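PDB 5JKQ: PfVFT1 from Plasmodium falciparum, which has the bi-lobed architecture of a Venus flytrap (solute-binding) protein and probably binds a small ligand between its two lobes. Local coordinates for residues Ala13-Asp18 / Glu71-Lys76; Asn134-Leu139 / His145-Tyr150. The protein carries 3 engineered substitutions. All coordinates share one frame; numbering follows the deposited sequence.

Contact 1 of 2, residues Ala13-Asp18 / Glu71-Lys76; sequences AKRLID and EIIKKK. Engineered in segment 13-18: Ala13 (natural residue Ser).
Leu16 and Ile72 meet methyl to methyl, Leu16 CD1 lying 3.9 Å from Ile72 CD1, where the start of helix 14-29 packs on the last turns of helix 68-75 in one lobe of the bi-lobed Venus flytrap fold. The two side chains cross at about a right angle and touch only through these methyls, and the backbones stay well apart, with Leu16 CA 9.2 Å from Ile72 CA. Leu16 gains its reach from a CG turned away from the backbone N (chi1 167°), which sends the branch out to Ile72. A second, looser approach brings Arg15 NH1 to 4.5 Å from Ile73 CD1, the methyl standing obliquely to the guanidinium plane.

Around this small apolar centre, Trp111 of helix 102-118 packs against both Leu16 and Ile72, and Phe280 of strand 265-281 adds to the wall beside Leu16. The polar end of Arg15 is held from the intervening loop: its NE forms a salt bridge with Asp67, and NH1 is hydrogen-bonded to the carbonyls of Asn60 and Lys62. Farther out, Lys76, with positive phi, ends helix 68-75 in a Schellman motif. On helix 14-29, Lys14 and Asp18, one turn apart, form a salt bridge, Lys14 NZ reaching the syn lone pair of Asp18 OD2 at 2.6 Å.

Contact 2 of 2, residues Asn134-Leu139 / His145-Tyr150; sequences NVFVAL and HMTDNY. With SO4 (sulfate ion), chain E.
Thr147 CG2 is the methyl on which three side chains of helix 135-140 converge: Val135 CG1 lies 3.8 Å from it, Leu139 CD2 3.9 Å, and Phe136 CE1 4.3 Å. Val135 and Leu139, one helical turn apart, come to the same methyl by different routes, the valine crossing Thr147 obliquely and the leucine at about a right angle. The rotamer of Thr147 divides its two branches. With chi1 at 69°, OG1 sits between the backbone N and the carbonyl carbon while CG2 is set opposite the carbonyl carbon and faces the helix. OG1 donates to Asp148 O at 3.1 Å and accepts a hydrogen bond from the backbone N of Tyr279. Helix 135-140 is the helix of a beta-alpha-beta crossover from strand 126-132 to strand 146-147, with strand 77-83 between them in the parallel sheet of this Venus flytrap lobe.

Leu139 CG lies anti to the backbone N (chi1 -176°), carrying both methyls over to the strand; the second, CD1, rests 3.8 Å from the carbonyl O of His145 and close to Met146 N. The phenyl ring of Phe136 also meets Tyr279 edge-to-face. At the helix N-terminus Asn134 is the N-cap: its OD1 receives Val137 N at 2.9 Å from above the carbonyl plane, and its backbone N donates almost straight to O1 of a sulfate, probably from the crystallisation liquor, at 3.0 Å.

How the contacts relate
Both contacts are buried and belong to neighbouring parts of the same lobe, their centres about 15 Å apart. Contact 1 joins two helices far apart in sequence and lies farther from the chain's centre (about 22 Å) than contact 2 (about 13 Å), which joins a helix to the strand that soon follows it. Contact 1 touches through a few side-chain ends beside a buttressed arginine; contact 2 is apolar at its centre but also uses the strand backbone, and has an N-cap and a sulfate at its helix end. His145 bridges them: its ND1 lies 3.6 Å from Ile72 CG1, and its carbonyl O 3.9 Å from Leu16 CD2. Helix 102-118 and strand 265-281 border both.

Contact 1 of 2, residues Ala13-Asp18 / Glu71-Lys76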
# COMPACT_ATOMS: atom_id res chain seq x y z
N ALA A 13 -8.68 4.10 18.27
CA ALA A 13 -7.98 3.13 17.42
C ALA A 13 -6.49 3.08 17.72
O ALA A 13 -5.74 2.39 17.03
CB ALA A 13 -8.22 3.46 15.96
N LYS A 14 -6.05 3.81 18.74
CA LYS A 14 -4.62 3.93 19.02
C LYS A 14 -3.99 2.58 19.35
O LYS A 14 -2.98 2.20 18.76
CB LYS A 14 -4.37 4.90 20.17
CG LYS A 14 -2.92 5.36 20.27
CD LYS A 14 -2.44 5.38 21.70
CE LYS A 14 -1.00 5.84 21.82
NZ LYS A 14 -0.04 4.93 21.12
N ARG A 15 -4.59 1.86 20.30
CA ARG A 15 -4.06 0.57 20.71
C ARG A 15 -4.20 -0.46 19.59
O ARG A 15 -3.37 -1.35 19.45
CB ARG A 15 -4.78 0.08 21.97
CG ARG A 15 -4.13 -1.12 22.63
CD ARG A 15 -4.59 -1.27 24.07
NE ARG A 15 -6.05 -1.44 24.16
CZ ARG A 15 -6.66 -2.50 24.68
NH1 ARG A 15 -5.98 -3.52 25.17
NH2 ARG A 15 -7.99 -2.53 24.71
N LEU A 16 -5.26 -0.32 18.79
CA LEU A 16 -5.46 -1.18 17.63
C LEU A 16 -4.32 -0.99 16.62
O LEU A 16 -3.81 -1.95 16.06
CB LEU A 16 -6.81 -0.90 16.97
CG LEU A 16 -7.06 -1.47 15.57
CD1 LEU A 16 -6.98 -3.00 15.58
CD2 LEU A 16 -8.41 -1.00 15.04
N ILE A 17 -3.92 0.26 16.42
CA ILE A 17 -2.84 0.59 15.49
C ILE A 17 -1.50 0.07 16.03
O ILE A 17 -0.67 -0.42 15.26
CB ILE A 17 -2.75 2.11 15.25
CG1 ILE A 17 -3.99 2.59 14.49
CG2 ILE A 17 -1.51 2.48 14.44
CD1 ILE A 17 -4.26 4.06 14.62
N ASP A 18 -1.30 0.19 17.33
CA ASP A 18 -0.04 -0.20 17.94
C ASP A 18 0.18 -1.71 17.92
O ASP A 18 1.25 -2.18 17.56
CB ASP A 18 0.04 0.32 19.38
CG ASP A 18 0.05 1.84 19.45
OD1 ASP A 18 0.49 2.48 18.48
OD2 ASP A 18 -0.38 2.38 20.49
N GLU A 71 -13.45 -3.91 21.86
CA GLU A 71 -14.63 -4.42 21.17
C GLU A 71 -14.26 -5.67 20.37
O GLU A 71 -14.97 -6.68 20.41
CB GLU A 71 -15.23 -3.36 20.24
CG GLU A 71 -15.65 -2.08 20.95
CD GLU A 71 -16.21 -1.04 19.99
OE1 GLU A 71 -16.39 -1.37 18.79
OE2 GLU A 71 -16.47 0.10 20.43
N ILE A 72 -13.15 -5.59 19.66
CA ILE A 72 -12.65 -6.71 18.87
C ILE A 72 -12.38 -7.91 19.77
O ILE A 72 -12.71 -9.05 19.42
CB ILE A 72 -11.35 -6.32 18.12
CG1 ILE A 72 -11.67 -5.28 17.04
CG2 ILE A 72 -10.69 -7.54 17.46
CD1 ILE A 72 -10.47 -4.49 16.58
N ILE A 73 -11.81 -7.65 20.94
CA ILE A 73 -11.45 -8.71 21.88
C ILE A 73 -12.69 -9.43 22.42
O ILE A 73 -12.71 -10.66 22.50
CB ILE A 73 -10.62 -8.15 23.06
CG1 ILE A 73 -9.24 -7.74 22.57
CG2 ILE A 73 -10.46 -9.18 24.18
CD1 ILE A 73 -8.45 -6.88 23.55
N LYS A 74 -13.71 -8.66 22.80
CA LYS A 74 -14.91 -9.24 23.39
C LYS A 74 -15.68 -10.10 22.40
O LYS A 74 -16.23 -11.14 22.77
CB LYS A 74 -15.81 -8.13 23.94
CG LYS A 74 -15.32 -7.56 25.27
CD LYS A 74 -16.03 -6.26 25.62
CE LYS A 74 -15.63 -5.78 27.01
NZ LYS A 74 -15.80 -4.30 27.17
N LYS A 75 -15.71 -9.68 21.14
CA LYS A 75 -16.42 -10.41 20.10
C LYS A 75 -15.54 -11.44 19.40
O LYS A 75 -16.03 -12.26 18.62
CB LYS A 75 -17.00 -9.44 19.07
CG LYS A 75 -18.37 -8.89 19.44
CD LYS A 75 -18.40 -7.37 19.37
CE LYS A 75 -18.19 -6.85 17.95
NZ LYS A 75 -18.18 -5.36 17.90
N LYS A 76 -14.24 -11.41 19.69
CA LYS A 76 -13.27 -12.25 18.98
C LYS A 76 -13.45 -12.10 17.47
O LYS A 76 -13.41 -13.08 16.73
CB LYS A 76 -13.39 -13.72 19.39
CG LYS A 76 -12.79 -14.06 20.75
CD LYS A 76 -12.75 -15.57 20.96
CE LYS A 76 -11.93 -15.96 22.18
NZ LYS A 76 -12.58 -15.59 23.47

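Contact 2 of 2, residues Asn134-Leu139 / His145-Tyr150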
# COMPACT_ATOMS: atom_id res chain seq x y z
N ASN A 134 -16.94 2.81 -1.53
CA ASN A 134 -16.10 3.75 -0.78
C ASN A 134 -15.84 3.19 0.62
O ASN A 134 -16.71 3.27 1.49
CB ASN A 134 -16.76 5.13 -0.71
CG ASN A 134 -15.84 6.19 -0.12
OD1 ASN A 134 -15.09 5.94 0.82
ND2 ASN A 134 -15.89 7.39 -0.69
N VAL A 135 -14.65 2.64 0.82
CA VAL A 135 -14.31 2.01 2.08
C VAL A 135 -14.07 3.06 3.16
O VAL A 135 -14.33 2.82 4.34
CB VAL A 135 -13.05 1.12 1.94
CG1 VAL A 135 -12.76 0.38 3.24
CG2 VAL A 135 -13.24 0.12 0.81
N PHE A 136 -13.58 4.23 2.76
CA PHE A 136 -13.25 5.29 3.71
C PHE A 136 -14.51 5.88 4.36
O PHE A 136 -14.45 6.40 5.47
CB PHE A 136 -12.44 6.39 3.03
CG PHE A 136 -11.10 5.93 2.52
CD1 PHE A 136 -10.15 5.43 3.39
CD2 PHE A 136 -10.80 6.01 1.17
CE1 PHE A 136 -8.92 5.00 2.93
CE2 PHE A 136 -9.56 5.58 0.70
CZ PHE A 136 -8.63 5.08 1.58
N VAL A 137 -15.64 5.79 3.66
CA VAL A 137 -16.92 6.23 4.21
C VAL A 137 -17.36 5.23 5.28
O VAL A 137 -17.76 5.63 6.38
CB VAL A 137 -18.00 6.36 3.11
CG1 VAL A 137 -19.41 6.17 3.67
CG2 VAL A 137 -17.88 7.70 2.42
N ALA A 138 -17.27 3.95 4.95
CA ALA A 138 -17.64 2.89 5.89
C ALA A 138 -16.77 2.96 7.14
O ALA A 138 -17.23 2.69 8.25
CB ALA A 138 -17.51 1.53 5.22
N LEU A 139 -15.51 3.33 6.95
CA LEU A 139 -14.57 3.44 8.05
C LEU A 139 -14.96 4.59 8.98
O LEU A 139 -14.99 4.43 10.20
CB LEU A 139 -13.15 3.65 7.53
CG LEU A 139 -12.04 3.69 8.59
CD1 LEU A 139 -11.94 2.36 9.33
CD2 LEU A 139 -10.71 4.04 7.94
N HIS A 145 -13.61 -1.75 11.38
CA HIS A 145 -12.53 -1.33 12.27
C HIS A 145 -11.31 -0.90 11.45
O HIS A 145 -10.49 -0.10 11.91
CB HIS A 145 -12.15 -2.45 13.23
CG HIS A 145 -13.31 -2.98 14.03
ND1 HIS A 145 -13.56 -4.32 14.17
CD2 HIS A 145 -14.26 -2.33 14.74
CE1 HIS A 145 -14.63 -4.49 14.93
NE2 HIS A 145 -15.08 -3.30 15.29
N MSE A 146 -11.21 -1.44 10.24
CA MSE A 146 -10.01 -1.32 9.42
C MSE A 146 -10.27 -1.37 7.94
O MSE A 146 -11.22 -2.01 7.49
CB MSE A 146 -9.04 -2.45 9.74
CG MSE A 146 -8.14 -2.25 10.90
SE MSE A 146 -7.00 -3.81 11.02
CE MSE A 146 -5.57 -3.22 9.84
N THR A 147 -9.39 -0.73 7.17
CA THR A 147 -9.30 -0.99 5.74
C THR A 147 -8.30 -2.12 5.54
O THR A 147 -7.53 -2.45 6.45
CB THR A 147 -8.84 0.24 4.95
OG1 THR A 147 -7.47 0.53 5.26
CG2 THR A 147 -9.71 1.45 5.27
N ASP A 148 -8.32 -2.73 4.36
CA ASP A 148 -7.30 -3.70 3.99
C ASP A 148 -5.95 -2.99 3.93
O ASP A 148 -5.89 -1.76 3.91
CB ASP A 148 -7.64 -4.35 2.65
CG ASP A 148 -6.84 -5.61 2.39
OD1 ASP A 148 -5.61 -5.50 2.16
OD2 ASP A 148 -7.43 -6.71 2.41
N ASN A 149 -4.86 -3.75 3.91
CA ASN A 149 -3.52 -3.16 3.91
C ASN A 149 -3.07 -2.67 2.54
O ASN A 149 -2.09 -1.93 2.44
CB ASN A 149 -2.49 -4.17 4.44
CG ASN A 149 -2.79 -4.62 5.85
OD1 ASN A 149 -2.67 -3.86 6.80
ND2 ASN A 149 -3.17 -5.89 5.99
N TYR A 150 -3.75 -3.08 1.47
CA TYR A 150 -3.26 -2.83 0.12
C TYR A 150 -3.43 -1.37 -0.31
O TYR A 150 -2.80 -0.93 -1.26
CB TYR A 150 -3.94 -3.76 -0.90
CG TYR A 150 -5.43 -3.57 -1.10
CD1 TYR A 150 -5.95 -2.42 -1.69
CD2 TYR A 150 -6.32 -4.59 -0.75
CE1 TYR A 150 -7.31 -2.27 -1.88
CE2 TYR A 150 -7.68 -4.44 -0.95
CZ TYR A 150 -8.17 -3.28 -1.51
OH TYR A 150 -9.52 -3.14 -1.71
S SO4 E . -20.87 1.54 -0.71
O1 SO4 E . -19.62 2.23 -0.38
O2 SO4 E . -21.61 1.24 0.52
O3 SO4 E . -20.58 0.29 -1.40
O4 SO4 E . -21.68 2.40 -1.56